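Local coordinates for protein mandelate racemase/muconate lactonizing enzyme (Jannaschia sp., PDB 4J3Z) that probably catalyses an isomerase-type reaction of the enolase superfamily, which as in its relatives would begin by removing a proton next to a substrate carboxylate, at residues Asp5-Phe10 against Leu25-Thr30; Ala116-Lys121 against Gly325-Asn330; His179-Ser184 against Gly212-Ala217; Ala217-Leu222 against Ser247-His252; Ala305-His310 against Pro329-Val334. All coordinates share one frame; numbering follows the deposited sequence. Where two conformers were deposited one is given.

How the interactions relate
From the N terminus, interaction 1 closes a short hairpin loop within the N-terminal domain, its centre about 26 Å from that of interaction 2. Interaction 2 then closes a loop of about two hundred residues, from the turn at 116-121 to the end of helix 315-327, and so ties the two family regions together. Interactions 3 and 4 are nested inside that loop, one after the other; they share A217 and the start of helix 216-226, and link successive units of the barrel. Interaction 5 closes a smaller loop that finishes where interaction 2 does, with P329 and N330 in common, so the two contacts touch, at the passage from helix 315-327 toward strand 334-336.

Interaction 1. Residues Asp5-Phe10 against Leu25-Thr30; sequences DTLDIF and LLVRVT
F10 and R28 illustrate how two flat groups on adjacent strands can meet without stacking. R28 NH1 lies near the plane of the F10 ring, at its edge, 3.5 Å from CZ, while ring and guanidinium planes stand 89° apart. The arginine gets there by a bend at chi3 (-101°), which turns its end outward and across toward the neighbouring strand, where the F10 ring lies. The charge is held from outside the pair, by a salt bridge from R28 NH2 to D371. D8 is on the same face of the sheet, its carboxylate near the guanidinium but not in contact with it. Further along this face, the T6 and T30 side chains run alongside each other in the same direction, with T6 OG1 3.6 Å from T30 CB. A water binds both hydroxyls, at 2.6 Å from T30 OG1, and donates to R28 O. On the other face L7, I9, V27 and V29 form an apolar layer. L7 CD1 settles between its neighbours, 3.6 Å from V27 CB and 3.8 Å from V29 CG2, and helix 48-62 packs on this side through I55 and F59. The backbones fix the spacing: F10 N donates almost straight (177°) to L26 O at 2.7 Å, and R28 N to D8 O at 2.9 Å. At the far end T30 O accepts from both D5 N and T6 N, which makes a classic beta bulge. The whole is the antiparallel hairpin that opens the three-stranded sheet of the N-terminal capping domain in the mandelate racemase and muconate lactonizing enzyme family.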
# COMPACT_ATOMS: atom_id res chain seq x y z
N ASP D 5 -34.01 -25.38 28.58
CA ASP D 5 -34.56 -25.24 29.93
C ASP D 5 -33.49 -25.15 31.02
O ASP D 5 -33.30 -24.08 31.61
CB ASP D 5 -35.56 -26.36 30.24
CG ASP D 5 -36.52 -26.01 31.37
OD1 ASP D 5 -36.34 -24.97 32.03
OD2 ASP D 5 -37.46 -26.79 31.60
N THR D 6 -32.80 -26.26 31.30
CA THR D 6 -31.83 -26.32 32.40
C THR D 6 -30.40 -26.61 31.95
O THR D 6 -30.16 -27.16 30.86
CB THR D 6 -32.19 -27.38 33.47
OG1 THR D 6 -31.94 -28.69 32.94
CG2 THR D 6 -33.66 -27.26 33.95
N LEU D 7 -29.46 -26.23 32.81
CA LEU D 7 -28.05 -26.43 32.56
C LEU D 7 -27.36 -27.07 33.76
O LEU D 7 -27.52 -26.64 34.89
CB LEU D 7 -27.39 -25.09 32.22
CG LEU D 7 -25.87 -25.05 32.09
CD1 LEU D 7 -25.38 -25.93 30.96
CD2 LEU D 7 -25.42 -23.61 31.89
N ASP D 8 -26.60 -28.12 33.49
CA ASP D 8 -25.71 -28.68 34.49
C ASP D 8 -24.30 -28.54 33.96
O ASP D 8 -24.04 -28.81 32.79
CB ASP D 8 -26.04 -30.15 34.77
CG ASP D 8 -27.50 -30.34 35.17
OD1 ASP D 8 -28.09 -29.43 35.79
OD2 ASP D 8 -28.04 -31.42 34.85
N ILE D 9 -23.41 -28.05 34.82
CA ILE D 9 -22.01 -27.84 34.46
C ILE D 9 -21.17 -28.84 35.25
O ILE D 9 -21.40 -29.03 36.45
CB ILE D 9 -21.53 -26.39 34.78
CG1 ILE D 9 -22.44 -25.35 34.09
CG2 ILE D 9 -20.08 -26.19 34.38
CD1 ILE D 9 -22.04 -23.91 34.36
N PHE D 10 -20.22 -29.48 34.55
CA PHE D 10 -19.28 -30.43 35.15
C PHE D 10 -17.84 -29.93 35.06
O PHE D 10 -17.34 -29.63 33.96
CB PHE D 10 -19.37 -31.80 34.46
CG PHE D 10 -20.69 -32.51 34.64
CD1 PHE D 10 -20.92 -33.30 35.76
CD2 PHE D 10 -21.69 -32.40 33.69
CE1 PHE D 10 -22.12 -33.96 35.93
CE2 PHE D 10 -22.90 -33.06 33.86
CZ PHE D 10 -23.12 -33.84 34.98
N LEU D 25 -14.13 -28.19 31.23
CA LEU D 25 -15.40 -27.58 31.60
C LEU D 25 -16.51 -28.02 30.66
O LEU D 25 -16.65 -27.50 29.54
CB LEU D 25 -15.28 -26.05 31.58
CG LEU D 25 -14.78 -25.33 32.83
CD1 LEU D 25 -13.95 -24.11 32.44
CD2 LEU D 25 -15.95 -24.94 33.71
N LEU D 26 -17.32 -28.96 31.13
CA LEU D 26 -18.39 -29.53 30.30
C LEU D 26 -19.76 -29.03 30.72
O LEU D 26 -20.04 -28.89 31.91
CB LEU D 26 -18.36 -31.05 30.35
CG LEU D 26 -17.04 -31.81 30.18
CD1 LEU D 26 -17.33 -33.29 30.02
CD2 LEU D 26 -16.23 -31.30 28.99
N VAL D 27 -20.61 -28.75 29.72
CA VAL D 27 -22.00 -28.34 29.94
C VAL D 27 -22.97 -29.37 29.34
O VAL D 27 -22.73 -29.93 28.27
CB VAL D 27 -22.29 -26.92 29.38
CG1 VAL D 27 -21.26 -25.91 29.86
CG2 VAL D 27 -22.38 -26.92 27.85
N ARG D 28 -24.06 -29.64 30.05
CA ARG D 28 -25.13 -30.50 29.53
C ARG D 28 -26.47 -29.78 29.65
O ARG D 28 -27.01 -29.64 30.74
CB ARG D 28 -25.17 -31.83 30.28
CG ARG D 28 -26.21 -32.81 29.75
CD ARG D 28 -26.68 -33.70 30.89
NE ARG D 28 -26.05 -35.01 30.85
CZ ARG D 28 -25.66 -35.70 31.91
NH1 ARG D 28 -25.80 -35.21 33.14
NH2 ARG D 28 -25.09 -36.90 31.74
N VAL D 29 -26.98 -29.30 28.51
CA VAL D 29 -28.25 -28.58 28.43
C VAL D 29 -29.41 -29.55 28.16
O VAL D 29 -29.32 -30.36 27.24
CB VAL D 29 -28.22 -27.50 27.33
CG1 VAL D 29 -29.58 -26.81 27.19
CG2 VAL D 29 -27.14 -26.47 27.60
N THR D 30 -30.49 -29.44 28.95
CA THR D 30 -31.74 -30.19 28.73
C THR D 30 -32.85 -29.27 28.20
O THR D 30 -32.98 -28.12 28.63
CB THR D 30 -32.24 -30.87 30.03
OG1 THR D 30 -31.25 -31.79 30.50
CG2 THR D 30 -33.54 -31.65 29.80
O HOH W 1 -29.41 -30.42 31.74

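Interaction 2. Residues Ala116-Lys121 against Gly325-Asn330; sequences AMLGGK and GVSCPN
S327 turns its OG into the position between backbone N and carbonyl carbon (chi1 52°), and L118 sets its CG anti to the carbonyl carbon (chi1 -56°); these two torsions lay the serine hydroxyl alongside the leucine. S327 OG is 3.8 Å from L118 CD1 and touches CB as well, while S327 CB comes 3.5 Å from L118 O. The polar atoms find their partners outside the pair: S327 OG bonds back to L324 O in its own helix, and L118 O takes a hydrogen bond from K294. What crosses between the segments is therefore mainly van der Waals contact, reinforced by a CA-H...O contact in which S327 CA approaches G120 O at 3.5 Å. One residue back in the helix and three on in the loop, V326 and K121 extend the contact. V326 CG1 lies 3.9 Å from K121 CA, and its methyl also meets K121 CG at 4.2 Å, the two side chains running at a slant to each other. The turn between depends on two glycines. G119 and G120 both have positive phi, and at G119 a beta carbon would jam against the preceding carbonyl oxygen, so the chain can bend tightly beside the helix. Nearby, N123 ND2 bonds to both G325 O and C328 O, tying the end of the helix to the chain after the turn. The contact thus lies where the loop between helix 89-109 and strand 125-131 passes the C-terminal end of helix 315-327, with helix 290-302 packed against L118 and S327 and a second subunit close by, whose N70 accepts from K121 N.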
# COMPACT_ATOMS: atom_id res chain seq x y z
N ALA D 116 -24.00 -33.44 9.13
CA ALA D 116 -25.03 -33.40 8.10
C ALA D 116 -25.89 -32.12 8.15
O ALA D 116 -26.84 -31.98 7.38
CB ALA D 116 -25.90 -34.65 8.18
N MET D 117 -25.54 -31.20 9.05
CA MET D 117 -26.24 -29.92 9.16
C MET D 117 -25.30 -28.75 8.85
O MET D 117 -25.68 -27.56 8.94
CB MET D 117 -26.88 -29.79 10.54
CG MET D 117 -27.91 -30.87 10.84
SD MET D 117 -28.64 -30.77 12.49
CE MET D 117 -27.21 -31.08 13.52
N LEU D 118 -24.07 -29.09 8.45
CA LEU D 118 -23.03 -28.12 8.17
C LEU D 118 -22.49 -28.27 6.75
O LEU D 118 -21.41 -27.75 6.43
CB LEU D 118 -21.88 -28.28 9.17
CG LEU D 118 -22.10 -28.20 10.68
CD1 LEU D 118 -20.84 -28.70 11.38
CD2 LEU D 118 -22.44 -26.79 11.15
N GLY D 119 -23.21 -28.99 5.89
CA GLY D 119 -22.77 -29.16 4.51
C GLY D 119 -22.53 -30.61 4.12
O GLY D 119 -22.05 -30.90 3.02
N GLY D 120 -22.84 -31.51 5.05
CA GLY D 120 -22.73 -32.94 4.83
C GLY D 120 -21.32 -33.50 4.89
O GLY D 120 -20.39 -32.83 5.34
N LYS D 121 -21.20 -34.72 4.38
CA LYS D 121 -19.98 -35.53 4.43
C LYS D 121 -19.01 -35.21 3.29
O LYS D 121 -18.94 -35.95 2.31
CB LYS D 121 -20.37 -37.01 4.39
CG LYS D 121 -19.34 -37.99 4.91
CD LYS D 121 -19.64 -39.40 4.41
CE LYS D 121 -20.72 -40.11 5.21
NZ LYS D 121 -21.06 -41.44 4.63
N GLY D 325 -14.96 -30.76 11.12
CA GLY D 325 -13.90 -31.23 10.23
C GLY D 325 -14.43 -32.05 9.07
O GLY D 325 -13.86 -32.03 7.98
N VAL D 326 -15.52 -32.77 9.31
CA VAL D 326 -16.12 -33.61 8.27
C VAL D 326 -16.64 -32.75 7.12
O VAL D 326 -16.58 -33.15 5.96
CB VAL D 326 -17.27 -34.46 8.84
CG1 VAL D 326 -17.98 -35.22 7.72
CG2 VAL D 326 -16.75 -35.43 9.88
N SER D 327 -17.11 -31.56 7.49
CA SER D 327 -17.88 -30.69 6.62
C SER D 327 -17.09 -29.68 5.78
O SER D 327 -17.66 -29.07 4.86
CB SER D 327 -18.92 -29.96 7.47
OG SER D 327 -18.29 -29.32 8.57
N CYS D 328 -15.80 -29.50 6.09
CA CYS D 328 -14.98 -28.47 5.44
C CYS D 328 -14.05 -29.02 4.35
O CYS D 328 -13.21 -29.89 4.63
CB CYS D 328 -14.14 -27.69 6.47
SG CYS D 328 -15.04 -26.84 7.79
N PRO D 329 -14.20 -28.53 3.10
CA PRO D 329 -13.30 -28.85 1.99
C PRO D 329 -11.86 -28.46 2.25
O PRO D 329 -10.93 -29.07 1.69
CB PRO D 329 -13.87 -28.03 0.83
CG PRO D 329 -15.34 -27.95 1.14
CD PRO D 329 -15.41 -27.82 2.64
N ASN D 330 -11.67 -27.45 3.10
CA ASN D 330 -10.35 -26.89 3.39
C ASN D 330 -9.72 -27.43 4.68
O ASN D 330 -8.73 -26.89 5.17
CB ASN D 330 -10.41 -25.36 3.44
CG ASN D 330 -11.33 -24.85 4.54
OD1 ASN D 330 -12.33 -25.47 4.86
ND2 ASN D 330 -10.97 -23.71 5.12

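Interaction 3. Residues His179-Ser184 against Gly212-Ala217; sequences HMPALS and GQFAPA
Two loops that follow neighbouring strands of the enolase-type beta/alpha barrel meet where H179 and F214 face each other, just before each chain enters a barrel helix, 183-200 in one case and 216-226 in the other. In this superfamily such loops, at the C-terminal ends of the strands, generally surround the active site. A single backbone bridge joins them. H179 N donates to Q213 O at 2.9 Å, in the carbonyl plane and on a lone pair, and A215 N returns a bond of 3.1 Å to H179 O, so that the histidine backbone brackets F214. The imidazole folds back over the same peptide because CG sits between backbone N and carbonyl carbon (chi1 58°). One of its faces then covers Q213 O, and NE2 comes 3.3 Å from F214 CE1. The two rings are nearly perpendicular, with planes at 87° and centroids 5.1 Å apart, and meet obliquely. The phenyl ring is clasped from two sides. Q213 CB lies over the centre of one face, 3.7 Å above the plane, while P181 CB makes a CH-pi contact with the opposite face, 3.8 Å from the centroid. Beyond the ring L222 of helix 216-226 packs against it, and M180 and A215 lean on L232 and G304 of a third subunit. In plane at the phenyl edge sits H179 O, 3.3 Å from F214 CD1, the same oxygen that A215 N approaches from 46° above the carbonyl plane.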
# COMPACT_ATOMS: atom_id res chain seq x y z
N HIS D 179 9.59 -12.61 23.77
CA HIS D 179 11.01 -12.42 24.09
C HIS D 179 11.87 -13.02 22.98
O HIS D 179 11.36 -13.75 22.13
CB HIS D 179 11.37 -13.04 25.46
CG HIS D 179 11.08 -14.51 25.55
ND1 HIS D 179 9.98 -15.01 26.21
CD2 HIS D 179 11.76 -15.59 25.08
CE1 HIS D 179 9.98 -16.33 26.14
NE2 HIS D 179 11.05 -16.70 25.46
N MET D 180 13.16 -12.71 23.00
CA MET D 180 14.13 -13.23 22.04
C MET D 180 14.46 -14.68 22.40
O MET D 180 14.82 -14.95 23.54
CB MET D 180 15.39 -12.36 22.07
CG MET D 180 16.34 -12.51 20.91
SD MET D 180 15.63 -12.12 19.30
CE MET D 180 15.64 -10.33 19.33
N PRO D 181 14.32 -15.62 21.44
CA PRO D 181 14.67 -17.02 21.71
C PRO D 181 16.15 -17.19 22.00
O PRO D 181 16.99 -16.58 21.33
CB PRO D 181 14.29 -17.75 20.41
CG PRO D 181 14.19 -16.69 19.37
CD PRO D 181 13.74 -15.46 20.09
N ALA D 182 16.47 -18.02 22.99
CA ALA D 182 17.85 -18.32 23.35
C ALA D 182 18.52 -19.13 22.26
O ALA D 182 17.85 -19.91 21.55
CB ALA D 182 17.89 -19.09 24.67
N LEU D 183 19.83 -18.98 22.12
CA LEU D 183 20.58 -19.84 21.20
C LEU D 183 20.37 -21.34 21.49
O LEU D 183 20.35 -22.14 20.56
CB LEU D 183 22.06 -19.49 21.21
CG LEU D 183 22.48 -18.29 20.35
CD1 LEU D 183 23.92 -17.94 20.60
CD2 LEU D 183 22.25 -18.55 18.86
N SER D 184 20.16 -21.69 22.75
CA SER D 184 19.95 -23.09 23.15
C SER D 184 18.57 -23.60 22.77
O SER D 184 18.40 -24.80 22.51
CB SER D 184 20.16 -23.25 24.66
OG SER D 184 19.13 -22.57 25.37
N GLY D 212 3.61 -18.99 21.50
CA GLY D 212 3.59 -17.54 21.49
C GLY D 212 4.62 -16.89 22.39
O GLY D 212 4.43 -15.76 22.85
N GLN D 213 5.72 -17.61 22.63
CA GLN D 213 6.78 -17.15 23.53
C GLN D 213 7.56 -15.96 22.98
O GLN D 213 8.11 -15.16 23.74
CB GLN D 213 7.79 -18.27 23.82
CG GLN D 213 7.22 -19.67 24.06
CD GLN D 213 7.13 -20.51 22.80
OE1 GLN D 213 6.44 -20.15 21.85
NE2 GLN D 213 7.84 -21.65 22.79
N PHE D 214 7.61 -15.84 21.65
CA PHE D 214 8.64 -15.02 21.01
C PHE D 214 8.17 -13.79 20.28
O PHE D 214 7.10 -13.76 19.69
CB PHE D 214 9.50 -15.87 20.08
CG PHE D 214 10.07 -17.10 20.72
CD1 PHE D 214 10.86 -17.00 21.87
CD2 PHE D 214 9.84 -18.35 20.18
CE1 PHE D 214 11.40 -18.14 22.46
CE2 PHE D 214 10.38 -19.49 20.77
CZ PHE D 214 11.16 -19.38 21.91
N ALA D 215 9.01 -12.76 20.33
CA ALA D 215 8.81 -11.52 19.60
C ALA D 215 9.03 -11.77 18.10
O ALA D 215 9.90 -12.55 17.74
CB ALA D 215 9.80 -10.48 20.11
N PRO D 216 8.25 -11.10 17.23
CA PRO D 216 8.29 -11.40 15.79
C PRO D 216 9.69 -11.61 15.20
O PRO D 216 9.89 -12.56 14.46
CB PRO D 216 7.57 -10.20 15.15
CG PRO D 216 7.37 -9.20 16.26
CD PRO D 216 7.28 -10.02 17.50
N ALA D 217 10.63 -10.72 15.52
CA ALA D 217 12.03 -10.81 15.10
C ALA D 217 12.71 -12.10 15.55
O ALA D 217 13.55 -12.66 14.82
CB ALA D 217 12.81 -9.62 15.64

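Interaction 4. Residues Ala217-Leu222 against Ser247-His252; sequences AGAIRL and SEVAAH
I220 points its CB at helix 246-252, and from that branch point its carbons divide the facing surface among three residues. CG2, anti to the backbone N, is pressed against H252, 3.6 Å from its CB, and goes on to touch the imidazole at CG obliquely. The other branch, CG1, lies over the turn of V249, 4.0 Å from CA and 4.1 Å from CG2. At the tip, CD1 reaches E248 O at 3.8 Å and H252 CG at 4.1 Å, so the methyl ends beside a carbonyl already engaged: in one of the two conformers of H252, E248 O accepts from H252 ND1 at 2.9 Å and also from H252 N. In that conformer the ND1 bond keeps the imidazole beside its own helix, where it makes one wall for the isoleucine. These are consecutive helices of the beta/alpha barrel, each following one parallel strand and leading to the next; their segments run nearly parallel, with axes 9.2 Å apart and 19° between them. A219 adds a smaller contact beside the isoleucine, its CB 4.2 Å from V249 CG2. An alanine in place of I220 would lose CG1, CG2 and CD1, and is likely to open a gap between the helices and leave the H252 ring without this apolar neighbour. The polar ends of E248 and H252 reach across the assembly. E248 forms a salt bridge with R278 of a third subunit, and H252 NE2 bonds to A250 O of that same subunit.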
# COMPACT_ATOMS: atom_id res chain seq x y z
N ALA D 217 10.63 -10.72 15.52
CA ALA D 217 12.03 -10.81 15.10
C ALA D 217 12.71 -12.10 15.55
O ALA D 217 13.55 -12.66 14.82
CB ALA D 217 12.81 -9.62 15.64
N GLY D 218 12.36 -12.54 16.75
CA GLY D 218 12.89 -13.78 17.31
C GLY D 218 12.40 -14.97 16.52
O GLY D 218 13.19 -15.81 16.07
N ALA D 219 11.08 -15.01 16.34
CA ALA D 219 10.41 -16.07 15.59
C ALA D 219 11.06 -16.37 14.23
O ALA D 219 11.16 -17.53 13.82
CB ALA D 219 8.94 -15.72 15.40
N ILE D 220 11.52 -15.31 13.57
CA ILE D 220 12.18 -15.42 12.27
C ILE D 220 13.56 -16.10 12.33
O ILE D 220 13.86 -16.96 11.51
CB ILE D 220 12.29 -14.05 11.60
CG1 ILE D 220 10.88 -13.45 11.43
CG2 ILE D 220 13.06 -14.16 10.29
CD1 ILE D 220 10.84 -11.94 11.28
N ARG D 221 14.38 -15.72 13.31
CA ARG D 221 15.61 -16.45 13.60
C ARG D 221 15.35 -17.94 13.81
O ARG D 221 16.12 -18.77 13.32
CB ARG D 221 16.29 -15.90 14.85
CG ARG D 221 16.97 -14.54 14.67
CD ARG D 221 17.46 -14.02 16.01
NE ARG D 221 18.55 -14.83 16.55
CZ ARG D 221 18.87 -14.91 17.84
NH1 ARG D 221 18.17 -14.23 18.74
NH2 ARG D 221 19.89 -15.66 18.23
N LEU D 222 14.27 -18.28 14.51
CA LEU D 222 13.95 -19.68 14.82
C LEU D 222 13.49 -20.41 13.56
O LEU D 222 13.95 -21.53 13.27
CB LEU D 222 12.89 -19.75 15.92
CG LEU D 222 12.46 -21.10 16.50
CD1 LEU D 222 13.66 -21.91 16.98
CD2 LEU D 222 11.49 -20.86 17.65
N SER D 247 2.44 -10.80 9.70
CA SER D 247 2.87 -10.34 8.37
C SER D 247 4.38 -10.41 8.13
O SER D 247 4.81 -10.99 7.15
CB SER D 247 2.34 -8.92 8.12
OG SER D 247 2.50 -8.54 6.76
N GLU D 248 5.18 -9.82 9.02
CA GLU D 248 6.65 -9.80 8.89
C GLU D 248 7.29 -11.19 9.03
O GLU D 248 8.32 -11.48 8.41
CB GLU D 248 7.27 -8.83 9.90
CG GLU D 248 7.03 -9.17 11.37
CD GLU D 248 7.13 -7.97 12.30
OE1 GLU D 248 6.07 -7.45 12.72
OE2 GLU D 248 8.26 -7.53 12.62
N VAL D 249 6.67 -12.04 9.84
CA VAL D 249 7.13 -13.40 10.09
C VAL D 249 6.83 -14.28 8.87
O VAL D 249 7.70 -15.02 8.39
CB VAL D 249 6.45 -13.98 11.35
CG1 VAL D 249 6.60 -15.49 11.44
CG2 VAL D 249 6.98 -13.30 12.61
N ALA D 250 5.58 -14.18 8.39
CA ALA D 250 5.15 -14.92 7.21
C ALA D 250 5.96 -14.53 5.99
O ALA D 250 6.21 -15.37 5.13
CB ALA D 250 3.66 -14.70 6.96
N ALA D 251 6.36 -13.27 5.91
CA ALA D 251 7.12 -12.79 4.76
C ALA D 251 8.56 -13.35 4.76
O ALA D 251 9.07 -13.72 3.70
CB ALA D 251 7.11 -11.27 4.70
N HIS D 252 9.21 -13.41 5.93
CA HIS D 252 10.58 -13.88 6.10
C HIS D 252 10.77 -15.40 6.15
O HIS D 252 11.90 -15.88 6.19
CB HIS D 252 11.15 -13.30 7.39
CG HIS D 252 11.69 -11.92 7.25
ND1 HIS D 252 10.88 -10.80 7.26
CD2 HIS D 252 12.96 -11.47 7.12
CE1 HIS D 252 11.63 -9.72 7.13
NE2 HIS D 252 12.90 -10.10 7.04

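Interaction 5. Residues Ala305-His310 against Pro329-Val334; sequences AQLAPH and PNLLMV
L307 is held through both its backbone N and its O by the facing segment: its N donates to N330 O at 3.1 Å, and its O accepts from L332 N at 2.9 Å, with L331 bracketed between. The first of these bonds comes from 40° above the carbonyl plane of N330. Around this bridge the side chains close in. L331 CD1 lies 3.6 Å from L307 O and continues to P309 CD at 3.7 Å, the leucine and proline crossing at about a right angle, with the leucine CG anti to the backbone N (chi1 -174°), which swings the methyls that way. A308 CA approaches M333 O at 3.2 Å in a CA-H...O contact. On the flank, Q306 packs its CB 3.3 Å from N330 O, and its extended chain lays OE1 3.9 Å from L332 CD1. An alanine at Q306 would drop this amide, and would probably leave L332 CD1 without this neighbour and open a gap beside M180 of a fourth subunit, which packs on both residues. Further out, Q306 bonds through its backbone to R278 and L280, A308 to L280, and P309 to E335. The two segments run in much the same direction, 26° apart, bringing strand 306-307 toward strand 334-336, as expected near the closure of a beta/alpha barrel; strand 125-131 packs on L331 and V334, helix 290-302 on N330, and helix 315-327 on P309 and V334.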
# COMPACT_ATOMS: atom_id res chain seq x y z
N ALA D 305 -6.63 -20.34 2.57
CA ALA D 305 -6.14 -20.91 3.83
C ALA D 305 -6.86 -22.20 4.19
O ALA D 305 -7.85 -22.57 3.55
CB ALA D 305 -6.27 -19.88 4.95
N GLN D 306 -6.36 -22.88 5.23
CA GLN D 306 -6.90 -24.17 5.68
C GLN D 306 -7.27 -24.16 7.17
O GLN D 306 -6.80 -23.30 7.93
CB GLN D 306 -5.87 -25.29 5.43
CG GLN D 306 -5.64 -25.62 3.96
CD GLN D 306 -4.59 -26.70 3.76
OE1 GLN D 306 -3.45 -26.57 4.19
NE2 GLN D 306 -4.98 -27.78 3.09
N LEU D 307 -8.09 -25.13 7.58
CA LEU D 307 -8.55 -25.24 8.97
C LEU D 307 -7.97 -26.44 9.72
O LEU D 307 -7.96 -27.57 9.20
CB LEU D 307 -10.07 -25.34 9.02
CG LEU D 307 -10.68 -25.34 10.42
CD1 LEU D 307 -11.11 -23.93 10.81
CD2 LEU D 307 -11.84 -26.32 10.49
N ALA D 308 -7.50 -26.19 10.94
CA ALA D 308 -6.90 -27.23 11.77
C ALA D 308 -7.40 -27.16 13.21
O ALA D 308 -6.68 -26.68 14.10
CB ALA D 308 -5.38 -27.12 11.73
N PRO D 309 -8.63 -27.66 13.46
CA PRO D 309 -9.24 -27.44 14.78
C PRO D 309 -8.33 -27.88 15.92
O PRO D 309 -7.86 -29.02 15.94
CB PRO D 309 -10.52 -28.29 14.74
CG PRO D 309 -10.78 -28.55 13.30
CD PRO D 309 -9.46 -28.51 12.60
N HIS D 310 -8.08 -26.94 16.83
CA HIS D 310 -7.26 -27.12 18.02
C HIS D 310 -7.90 -28.07 19.02
O HIS D 310 -9.13 -28.18 19.09
CB HIS D 310 -7.06 -25.75 18.66
CG HIS D 310 -6.36 -25.78 19.98
ND1 HIS D 310 -7.04 -25.84 21.18
CD2 HIS D 310 -5.04 -25.73 20.29
CE1 HIS D 310 -6.16 -25.84 22.17
NE2 HIS D 310 -4.95 -25.77 21.66
N PRO D 329 -14.20 -28.53 3.10
CA PRO D 329 -13.30 -28.85 1.99
C PRO D 329 -11.86 -28.46 2.25
O PRO D 329 -10.93 -29.07 1.69
CB PRO D 329 -13.87 -28.03 0.83
CG PRO D 329 -15.34 -27.95 1.14
CD PRO D 329 -15.41 -27.82 2.64
N ASN D 330 -11.67 -27.45 3.10
CA ASN D 330 -10.35 -26.89 3.39
C ASN D 330 -9.72 -27.43 4.68
O ASN D 330 -8.73 -26.89 5.17
CB ASN D 330 -10.41 -25.36 3.44
CG ASN D 330 -11.33 -24.85 4.54
OD1 ASN D 330 -12.33 -25.47 4.86
ND2 ASN D 330 -10.97 -23.71 5.12
N LEU D 331 -10.29 -28.51 5.22
CA LEU D 331 -9.72 -29.12 6.42
C LEU D 331 -8.34 -29.73 6.14
O LEU D 331 -8.18 -30.52 5.22
CB LEU D 331 -10.64 -30.22 6.96
CG LEU D 331 -10.15 -30.79 8.30
CD1 LEU D 331 -10.68 -29.96 9.46
CD2 LEU D 331 -10.54 -32.24 8.43
N LEU D 332 -7.36 -29.35 6.95
CA LEU D 332 -6.06 -30.00 6.90
C LEU D 332 -5.98 -31.19 7.88
O LEU D 332 -5.75 -32.33 7.45
CB LEU D 332 -4.93 -29.00 7.14
CG LEU D 332 -3.51 -29.55 7.19
CD1 LEU D 332 -3.04 -30.09 5.84
CD2 LEU D 332 -2.58 -28.46 7.70
N MET D 333 -6.20 -30.94 9.17
CA MET D 333 -6.19 -32.01 10.19
C MET D 333 -6.73 -31.56 11.53
O MET D 333 -6.58 -30.40 11.92
CB MET D 333 -4.78 -32.59 10.39
CG MET D 333 -3.70 -31.57 10.75
SD MET D 333 -2.02 -32.22 10.70
CE MET D 333 -1.59 -31.93 8.98
N VAL D 334 -7.37 -32.50 12.24
CA VAL D 334 -7.75 -32.32 13.64
C VAL D 334 -6.59 -32.69 14.57
O VAL D 334 -5.92 -33.70 14.36
CB VAL D 334 -8.98 -33.18 14.03
CG1 VAL D 334 -10.25 -32.65 13.39
CG2 VAL D 334 -8.75 -34.65 13.68